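PDB 6SYY: periplasmic cell division protein (SufI) from Aquifex aeolicus, which is a multicopper oxidase that binds four copper ions and probably couples substrate oxidation to the reduction of dioxygen. Local coordinates for residues Q206-D211 with T230-L235; L44-L49 with T236-M241. All coordinates share one frame; numbering follows the deposited sequence.

Overall arrangement
The modelled chain begins at Leu44, and interaction 2 is met first: residues 44-49 run beside 236-241, closing a loop of 186 residues that holds strands 54-56 through 230-233. Interaction 1 is nested inside that loop, where the chain leaves strand 200-208 through 206-211 and, after 18 residues without helix or strand, returns as strand 230-233. After the turn at Asn234 and Leu235, the weakly bonded strand 236-237 follows, so the second half of interaction 1 leads straight into the second half of interaction 2. Their centres lie about 11 Å apart and they touch through Leu49 and Pro239, both packed against Val233. Together they tie the N-terminal segment to strands 200-208, 230-233 and 239-244, with strand 361-370 alongside.

Interaction 1 of 2, residues Q206-D211 with T230-L235; sequences QDKTFD and TILVNL
Gln206, Asp207 and Lys208 pair in antiparallel register with Leu232, Ile231 and Thr230, the short segment axes approaching to 4.6 Å at 141°. This is an antiparallel beta pair at the end of strand 200-208, in the cupredoxin-like architecture of multicopper oxidases. Two hydrogen-bonded pairs flank the non-hydrogen-bonded pair Asp207-Ile231. Gln206 N donates to Leu232 O and Leu232 N returns a bond to Gln206 O at 2.7 Å; Lys208 N and O grip Thr230 O and N in the same reciprocal way. Thr230 O also receives a CA-H...O contact from Asp207 CA at 3.2 Å.

Gln206, Lys208, Thr230 and Leu232 share one face of the pair. With CG anti to the carbonyl carbon (chi1 -67°) and the rest of its chain extended, Lys208 runs out over this face; its CB lies 4.0 Å from Leu232 CD1, and its NZ reaches Leu235 CD2. The Phe210 ring comes in from the direction opposite to Leu232 and offers its edge, CE2 standing 4.1 Å from Leu232 CD1. Met82 of strand 80-86, which belongs to another sheet, touches both Lys208 and Leu235 on this face.

On the other face, that of Asp207 and Ile231, Asp207 CB packs on Ile231 CD1 at 3.7 Å, while the carboxylate leads away from the partner strand: OD2 accepts from Gly228 N and forms a salt bridge with Arg259, which together would hold its orientation and probably stabilise its negative charge. Val363 and Phe361 extend the apolar cover over Ile231. Beyond the Lys208-Thr230 pair a water bridges the two segments, accepting from Phe210 N at 2.8 Å and hydrogen-bonded to Thr230 OG1 at 3.2 Å.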
ATOM      1  N   GLN A 206       4.930   9.325  -3.221  1.00 27.12           N
ATOM      2  CA  GLN A 206       6.215   8.986  -2.635  1.00 19.67           C
ATOM      3  C   GLN A 206       6.996  10.267  -2.395  1.00 22.52           C
ATOM      4  O   GLN A 206       6.897  11.222  -3.168  1.00 30.15           O
ATOM      5  CB  GLN A 206       7.021   8.061  -3.552  1.00 21.11           C
ATOM      6  CG  GLN A 206       6.326   6.766  -3.926  1.00 25.54           C
ATOM      7  CD  GLN A 206       7.199   5.892  -4.798  1.00 28.57           C
ATOM      8  OE1 GLN A 206       7.679   4.843  -4.364  1.00 30.43           O
ATOM      9  NE2 GLN A 206       7.423   6.326  -6.032  1.00 29.21           N
ATOM     10  N   ASP A 207       7.773  10.289  -1.319  1.00 33.18           N
ATOM     11  CA  ASP A 207       8.703  11.380  -1.080  1.00 21.06           C
ATOM     12  C   ASP A 207      10.123  10.864  -1.254  1.00 29.22           C
ATOM     13  O   ASP A 207      10.451   9.756  -0.815  1.00 32.96           O
ATOM     14  CB  ASP A 207       8.513  12.008   0.308  1.00 24.48           C
ATOM     15  CG  ASP A 207       8.651  11.007   1.436  1.00 30.97           C
ATOM     16  OD1 ASP A 207       8.337   9.818   1.233  1.00 29.64           O
ATOM     17  OD2 ASP A 207       9.065  11.422   2.540  1.00 26.60           O
ATOM     18  N   LYS A 208      10.951  11.656  -1.934  1.00 32.48           N
ATOM     19  CA  LYS A 208      12.328  11.282  -2.226  1.00 41.87           C
ATOM     20  C   LYS A 208      13.214  12.520  -2.150  1.00 26.05           C
ATOM     21  O   LYS A 208      12.737  13.658  -2.182  1.00 32.80           O
ATOM     22  CB  LYS A 208      12.451  10.604  -3.605  1.00 34.64           C
ATOM     23  CG  LYS A 208      11.767   9.244  -3.665  1.00 30.29           C
ATOM     24  CD  LYS A 208      12.057   8.450  -4.934  1.00 39.24           C
ATOM     25  CE  LYS A 208      11.376   7.081  -4.850  1.00 25.92           C
ATOM     26  NZ  LYS A 208      11.382   6.339  -6.133  1.00 58.04           N
ATOM     27  N   THR A 209      14.518  12.281  -2.043  1.00 37.86           N
ATOM     28  CA  THR A 209      15.514  13.338  -1.941  1.00 29.95           C
ATOM     29  C   THR A 209      16.555  13.150  -3.034  1.00 54.59           C
ATOM     30  O   THR A 209      17.069  12.040  -3.220  1.00 27.00           O
ATOM     31  CB  THR A 209      16.178  13.325  -0.563  1.00 42.83           C
ATOM     32  OG1 THR A 209      15.183  13.527   0.448  1.00 27.92           O
ATOM     33  CG2 THR A 209      17.221  14.420  -0.464  1.00 26.24           C
ATOM     34  N   PHE A 210      16.866  14.233  -3.749  1.00 35.17           N
ATOM     35  CA  PHE A 210      17.805  14.218  -4.863  1.00 26.73           C
ATOM     36  C   PHE A 210      18.993  15.119  -4.560  1.00 33.85           C
ATOM     37  O   PHE A 210      18.832  16.196  -3.977  1.00 55.16           O
ATOM     38  CB  PHE A 210      17.141  14.697  -6.156  1.00 26.70           C
ATOM     39  CG  PHE A 210      15.969  13.871  -6.579  1.00 34.20           C
ATOM     40  CD1 PHE A 210      16.126  12.851  -7.501  1.00 32.00           C
ATOM     41  CD2 PHE A 210      14.707  14.117  -6.060  1.00 32.25           C
ATOM     42  CE1 PHE A 210      15.050  12.089  -7.902  1.00 35.47           C
ATOM     43  CE2 PHE A 210      13.624  13.355  -6.452  1.00 24.21           C
ATOM     44  CZ  PHE A 210      13.798  12.339  -7.378  1.00 26.12           C
ATOM     45  N   ASP A 211      20.184  14.686  -4.972  1.00 28.55           N
ATOM     46  CA  ASP A 211      21.368  15.530  -4.868  1.00 29.80           C
ATOM     47  C   ASP A 211      21.427  16.459  -6.084  1.00 33.96           C
ATOM     48  O   ASP A 211      20.493  16.530  -6.887  1.00 35.40           O
ATOM     49  CB  ASP A 211      22.628  14.677  -4.718  1.00 35.38           C
ATOM     50  CG  ASP A 211      22.936  13.849  -5.959  1.00 44.07           C
ATOM     51  OD1 ASP A 211      22.054  13.712  -6.830  1.00 80.14           O
ATOM     52  OD2 ASP A 211      24.069  13.333  -6.061  1.00 56.50           O
ATOM     53  N   THR A 230      11.331  15.914  -1.538  1.00 33.49           N
ATOM     54  CA  THR A 230      10.586  16.180  -2.760  1.00 28.77           C
ATOM     55  C   THR A 230       9.435  15.190  -2.881  1.00 44.57           C
ATOM     56  O   THR A 230       9.634  13.982  -2.718  1.00 36.56           O
ATOM     57  CB  THR A 230      11.511  16.069  -3.978  1.00 31.49           C
ATOM     58  OG1 THR A 230      12.575  17.023  -3.859  1.00 39.75           O
ATOM     59  CG2 THR A 230      10.745  16.314  -5.266  1.00 26.11           C
ATOM     60  N   ILE A 231       8.239  15.695  -3.172  1.00 40.03           N
ATOM     61  CA  ILE A 231       7.058  14.848  -3.295  1.00 32.74           C
ATOM     62  C   ILE A 231       6.877  14.450  -4.750  1.00 26.38           C
ATOM     63  O   ILE A 231       6.986  15.283  -5.658  1.00 27.67           O
ATOM     64  CB  ILE A 231       5.807  15.564  -2.760  1.00 34.61           C
ATOM     65  CG1 ILE A 231       6.075  16.096  -1.356  1.00 55.21           C
ATOM     66  CG2 ILE A 231       4.625  14.608  -2.742  1.00 28.09           C
ATOM     67  CD1 ILE A 231       6.372  15.006  -0.338  1.00 41.21           C
ATOM     68  N   LEU A 232       6.597  13.170  -4.975  1.00 24.81           N
ATOM     69  CA  LEU A 232       6.408  12.628  -6.309  1.00 22.04           C
ATOM     70  C   LEU A 232       5.085  11.883  -6.367  1.00 39.19           C
ATOM     71  O   LEU A 232       4.650  11.277  -5.384  1.00 40.65           O
ATOM     72  CB  LEU A 232       7.544  11.674  -6.710  1.00 25.96           C
ATOM     73  CG  LEU A 232       8.954  12.233  -6.927  1.00 28.25           C
ATOM     74  CD1 LEU A 232       9.647  12.531  -5.614  1.00 62.45           C
ATOM     75  CD2 LEU A 232       9.776  11.250  -7.733  1.00 50.70           C
ATOM     76  N   VAL A 233       4.440  11.948  -7.527  1.00 23.73           N
ATOM     77  CA  VAL A 233       3.271  11.132  -7.827  1.00 27.61           C
ATOM     78  C   VAL A 233       3.583  10.368  -9.102  1.00 24.03           C
ATOM     79  O   VAL A 233       3.823  10.977 -10.152  1.00 28.98           O
ATOM     80  CB  VAL A 233       1.997  11.973  -7.984  1.00 23.33           C
ATOM     81  CG1 VAL A 233       0.788  11.067  -8.087  1.00 24.84           C
ATOM     82  CG2 VAL A 233       1.846  12.944  -6.826  1.00 23.43           C
ATOM     83  N   ASN A 234       3.605   9.040  -9.007  1.00 26.84           N
ATOM     84  CA  ASN A 234       3.979   8.191 -10.134  1.00 25.48           C
ATOM     85  C   ASN A 234       5.342   8.595 -10.687  1.00 28.70           C
ATOM     86  O   ASN A 234       5.548   8.657 -11.900  1.00 28.85           O
ATOM     87  CB  ASN A 234       2.910   8.235 -11.224  1.00 30.21           C
ATOM     88  CG  ASN A 234       1.531   7.952 -10.683  1.00 26.05           C
ATOM     89  OD1 ASN A 234       1.387   7.330  -9.631  1.00 33.35           O
ATOM     90  ND2 ASN A 234       0.505   8.407 -11.396  1.00 27.17           N
ATOM     91  N   LEU A 235       6.275   8.881  -9.776  1.00 28.85           N
ATOM     92  CA  LEU A 235       7.624   9.339 -10.114  1.00 29.89           C
ATOM     93  C   LEU A 235       7.602  10.640 -10.912  1.00 40.37           C
ATOM     94  O   LEU A 235       8.459  10.862 -11.771  1.00 42.94           O
ATOM     95  CB  LEU A 235       8.417   8.267 -10.871  1.00 27.67           C
ATOM     96  CG  LEU A 235       9.034   7.154 -10.027  1.00 37.89           C
ATOM     97  CD1 LEU A 235      10.003   6.354 -10.863  1.00 40.48           C
ATOM     98  CD2 LEU A 235       9.731   7.722  -8.796  1.00 26.73           C
TER
HETATM   99  O   HOH W   1      15.625  16.677  -3.093  1.00 46.32           O

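Interaction 2 of 2, residues L44-L49 with T236-M241; sequences LSKQSL and TPNPYM
Tyr240 CG sits between its backbone N and carbonyl carbon (chi1 71°), which lays the ring against Ser48, while Asn238 CG, turned anti to the backbone N (chi1 -168°), carries its amide to Leu44 and Lys46. Ser48 CA stands over one ring face, a CH-pi contact 3.9 Å from the centroid. The backbones form a short parallel beta pairing: Gln47 N donates to Asn238 O, Tyr240 N to Gln47 O at 2.8 Å, and Leu49 N to Tyr240 O. Asn238 ND2, with its acceptor close to the amide plane, bonds Leu44 O at 3.1 Å, and OD1 takes a weak bond from Lys46 NZ. Leu44 CD2 packs on Pro237 CG at 3.7 Å, and Leu49 CD1 meets Pro239 CB. Replacing Tyr240 by an alanine would probably leave Ser48 CA and Lys46 CB without their aromatic partner and Arg367 without its cation-pi mate. The N-terminal segment is thus held in two ways, by three backbone bonds to Asn238 and Tyr240 and by an asparagine amide whose two ends engage a backbone carbonyl and, more loosely, a lysine ammonium.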
ATOM      1  N   LEU A  44      11.570  23.964 -10.296  1.00 49.50           N
ATOM      2  CA  LEU A  44      11.174  23.113 -11.413  1.00 67.02           C
ATOM      3  C   LEU A  44       9.740  23.403 -11.843  1.00 80.75           C
ATOM      4  O   LEU A  44       8.834  23.444 -11.009  1.00 73.13           O
ATOM      5  CB  LEU A  44      11.322  21.635 -11.042  1.00 52.48           C
ATOM      6  CG  LEU A  44      10.961  20.615 -12.126  1.00 56.98           C
ATOM      7  CD1 LEU A  44      11.848  20.787 -13.347  1.00 62.87           C
ATOM      8  CD2 LEU A  44      11.060  19.197 -11.591  1.00 47.23           C
ATOM      9  N   SER A  45       9.545  23.603 -13.147  1.00 85.19           N
ATOM     10  CA  SER A  45       8.214  23.832 -13.690  1.00 64.37           C
ATOM     11  C   SER A  45       7.293  22.659 -13.362  1.00 51.80           C
ATOM     12  O   SER A  45       7.738  21.533 -13.117  1.00 51.03           O
ATOM     13  CB  SER A  45       8.273  24.030 -15.208  1.00 44.13           C
ATOM     14  OG  SER A  45       9.188  25.048 -15.572  1.00 63.50           O
ATOM     15  N   LYS A  46       5.992  22.941 -13.345  1.00 46.74           N
ATOM     16  CA  LYS A  46       5.004  21.878 -13.223  1.00 19.53           C
ATOM     17  C   LYS A  46       5.187  20.863 -14.348  1.00 24.14           C
ATOM     18  O   LYS A  46       5.419  21.228 -15.505  1.00 36.52           O
ATOM     19  CB  LYS A  46       3.590  22.461 -13.266  1.00 52.27           C
ATOM     20  CG  LYS A  46       2.786  22.304 -11.990  1.00 42.44           C
ATOM     21  CD  LYS A  46       3.310  23.208 -10.899  1.00 61.53           C
ATOM     22  CE  LYS A  46       2.372  23.234  -9.707  1.00 72.57           C
ATOM     23  NZ  LYS A  46       2.955  24.021  -8.588  1.00 68.90           N
ATOM     24  N   GLN A  47       5.088  19.583 -14.005  1.00 34.15           N
ATOM     25  CA  GLN A  47       5.256  18.496 -14.957  1.00 28.88           C
ATOM     26  C   GLN A  47       3.945  17.735 -15.100  1.00 29.39           C
ATOM     27  O   GLN A  47       3.209  17.565 -14.124  1.00 32.77           O
ATOM     28  CB  GLN A  47       6.378  17.540 -14.516  1.00 27.97           C
ATOM     29  CG  GLN A  47       7.766  18.177 -14.422  1.00 35.59           C
ATOM     30  CD  GLN A  47       8.330  18.567 -15.779  1.00 66.43           C
ATOM     31  OE1 GLN A  47       8.256  17.801 -16.741  1.00 97.00           O
ATOM     32  NE2 GLN A  47       8.893  19.768 -15.861  1.00 52.67           N
ATOM     33  N   SER A  48       3.652  17.284 -16.319  1.00 38.35           N
ATOM     34  CA  SER A  48       2.463  16.472 -16.548  1.00 28.46           C
ATOM     35  C   SER A  48       2.566  15.151 -15.791  1.00 29.64           C
ATOM     36  O   SER A  48       3.587  14.460 -15.859  1.00 46.91           O
ATOM     37  CB  SER A  48       2.286  16.213 -18.042  1.00 29.45           C
ATOM     38  OG  SER A  48       1.262  15.266 -18.274  1.00 45.15           O
ATOM     39  N   LEU A  49       1.505  14.805 -15.064  1.00 27.56           N
ATOM     40  CA  LEU A  49       1.515  13.590 -14.259  1.00 28.00           C
ATOM     41  C   LEU A  49       1.754  12.368 -15.135  1.00 26.42           C
ATOM     42  O   LEU A  49       1.027  12.132 -16.104  1.00 33.69           O
ATOM     43  CB  LEU A  49       0.197  13.439 -13.502  1.00 29.20           C
ATOM     44  CG  LEU A  49       0.089  12.107 -12.757  1.00 26.53           C
ATOM     45  CD1 LEU A  49       1.029  12.094 -11.569  1.00 22.90           C
ATOM     46  CD2 LEU A  49      -1.334  11.818 -12.325  1.00 23.46           C
ATOM     47  N   THR A 236       6.633  11.510 -10.634  1.00 29.47           N
ATOM     48  CA  THR A 236       6.560  12.817 -11.271  1.00 29.85           C
ATOM     49  C   THR A 236       6.709  13.896 -10.209  1.00 33.89           C
ATOM     50  O   THR A 236       5.870  13.978  -9.293  1.00 35.15           O
ATOM     51  CB  THR A 236       5.244  13.005 -12.027  1.00 27.91           C
ATOM     52  OG1 THR A 236       5.002  11.863 -12.856  1.00 27.21           O
ATOM     53  CG2 THR A 236       5.303  14.256 -12.896  1.00 28.38           C
ATOM     54  N   PRO A 237       7.738  14.736 -10.280  1.00 43.66           N
ATOM     55  CA  PRO A 237       7.860  15.838  -9.322  1.00 27.39           C
ATOM     56  C   PRO A 237       6.988  17.020  -9.718  1.00 40.93           C
ATOM     57  O   PRO A 237       6.843  17.342 -10.901  1.00 40.26           O
ATOM     58  CB  PRO A 237       9.347  16.201  -9.403  1.00 28.46           C
ATOM     59  CG  PRO A 237       9.706  15.880 -10.819  1.00 40.78           C
ATOM     60  CD  PRO A 237       8.884  14.672 -11.203  1.00 31.29           C
ATOM     61  N   ASN A 238       6.414  17.667  -8.707  1.00 30.81           N
ATOM     62  CA  ASN A 238       5.589  18.856  -8.886  1.00 42.94           C
ATOM     63  C   ASN A 238       4.565  18.663 -10.009  1.00 45.29           C
ATOM     64  O   ASN A 238       4.581  19.395 -11.003  1.00 35.35           O
ATOM     65  CB  ASN A 238       6.467  20.071  -9.157  1.00 33.04           C
ATOM     66  CG  ASN A 238       5.701  21.382  -9.072  1.00105.01           C
ATOM     67  OD1 ASN A 238       4.642  21.454  -8.448  1.00110.02           O
ATOM     68  ND2 ASN A 238       6.238  22.427  -9.698  1.00 50.76           N
ATOM     69  N   PRO A 239       3.678  17.681  -9.893  1.00 35.75           N
ATOM     70  CA  PRO A 239       2.843  17.302 -11.035  1.00 29.74           C
ATOM     71  C   PRO A 239       1.551  18.104 -11.159  1.00 42.15           C
ATOM     72  O   PRO A 239       1.034  18.684 -10.201  1.00 31.55           O
ATOM     73  CB  PRO A 239       2.540  15.822 -10.757  1.00 30.48           C
ATOM     74  CG  PRO A 239       2.560  15.715  -9.273  1.00 33.88           C
ATOM     75  CD  PRO A 239       3.504  16.766  -8.750  1.00 22.81           C
ATOM     76  N   TYR A 240       1.043  18.131 -12.386  1.00 24.16           N
ATOM     77  CA  TYR A 240      -0.286  18.629 -12.692  1.00 23.86           C
ATOM     78  C   TYR A 240      -1.001  17.601 -13.557  1.00 29.20           C
ATOM     79  O   TYR A 240      -0.373  16.777 -14.227  1.00 30.86           O
ATOM     80  CB  TYR A 240      -0.251  19.988 -13.425  1.00 47.94           C
ATOM     81  CG  TYR A 240       0.255  19.934 -14.862  1.00 32.90           C
ATOM     82  CD1 TYR A 240      -0.594  19.593 -15.918  1.00 29.16           C
ATOM     83  CD2 TYR A 240       1.577  20.246 -15.167  1.00 28.47           C
ATOM     84  CE1 TYR A 240      -0.131  19.543 -17.231  1.00 40.77           C
ATOM     85  CE2 TYR A 240       2.045  20.204 -16.478  1.00 60.59           C
ATOM     86  CZ  TYR A 240       1.187  19.850 -17.503  1.00 30.02           C
ATOM     87  OH  TYR A 240       1.650  19.808 -18.800  1.00 38.05           O
ATOM     88  N   MET A 241      -2.329  17.671 -13.552  1.00 33.79           N
ATOM     89  CA  MET A 241      -3.132  16.907 -14.493  1.00 30.97           C
ATOM     90  C   MET A 241      -4.334  17.740 -14.898  1.00 30.14           C
ATOM     91  O   MET A 241      -5.005  18.319 -14.038  1.00 36.15           O
ATOM     92  CB  MET A 241      -3.592  15.572 -13.896  1.00 21.20           C
ATOM     93  CG  MET A 241      -4.538  14.776 -14.791  1.00 44.04           C
ATOM     94  SD  MET A 241      -4.946  13.144 -14.131  1.00 45.12           S
ATOM     95  CE  MET A 241      -6.254  12.655 -15.251  1.00 48.64           C
TER
HETATM   96  O   HOH W   2      -1.065  15.258 -17.037  1.00 38.61           O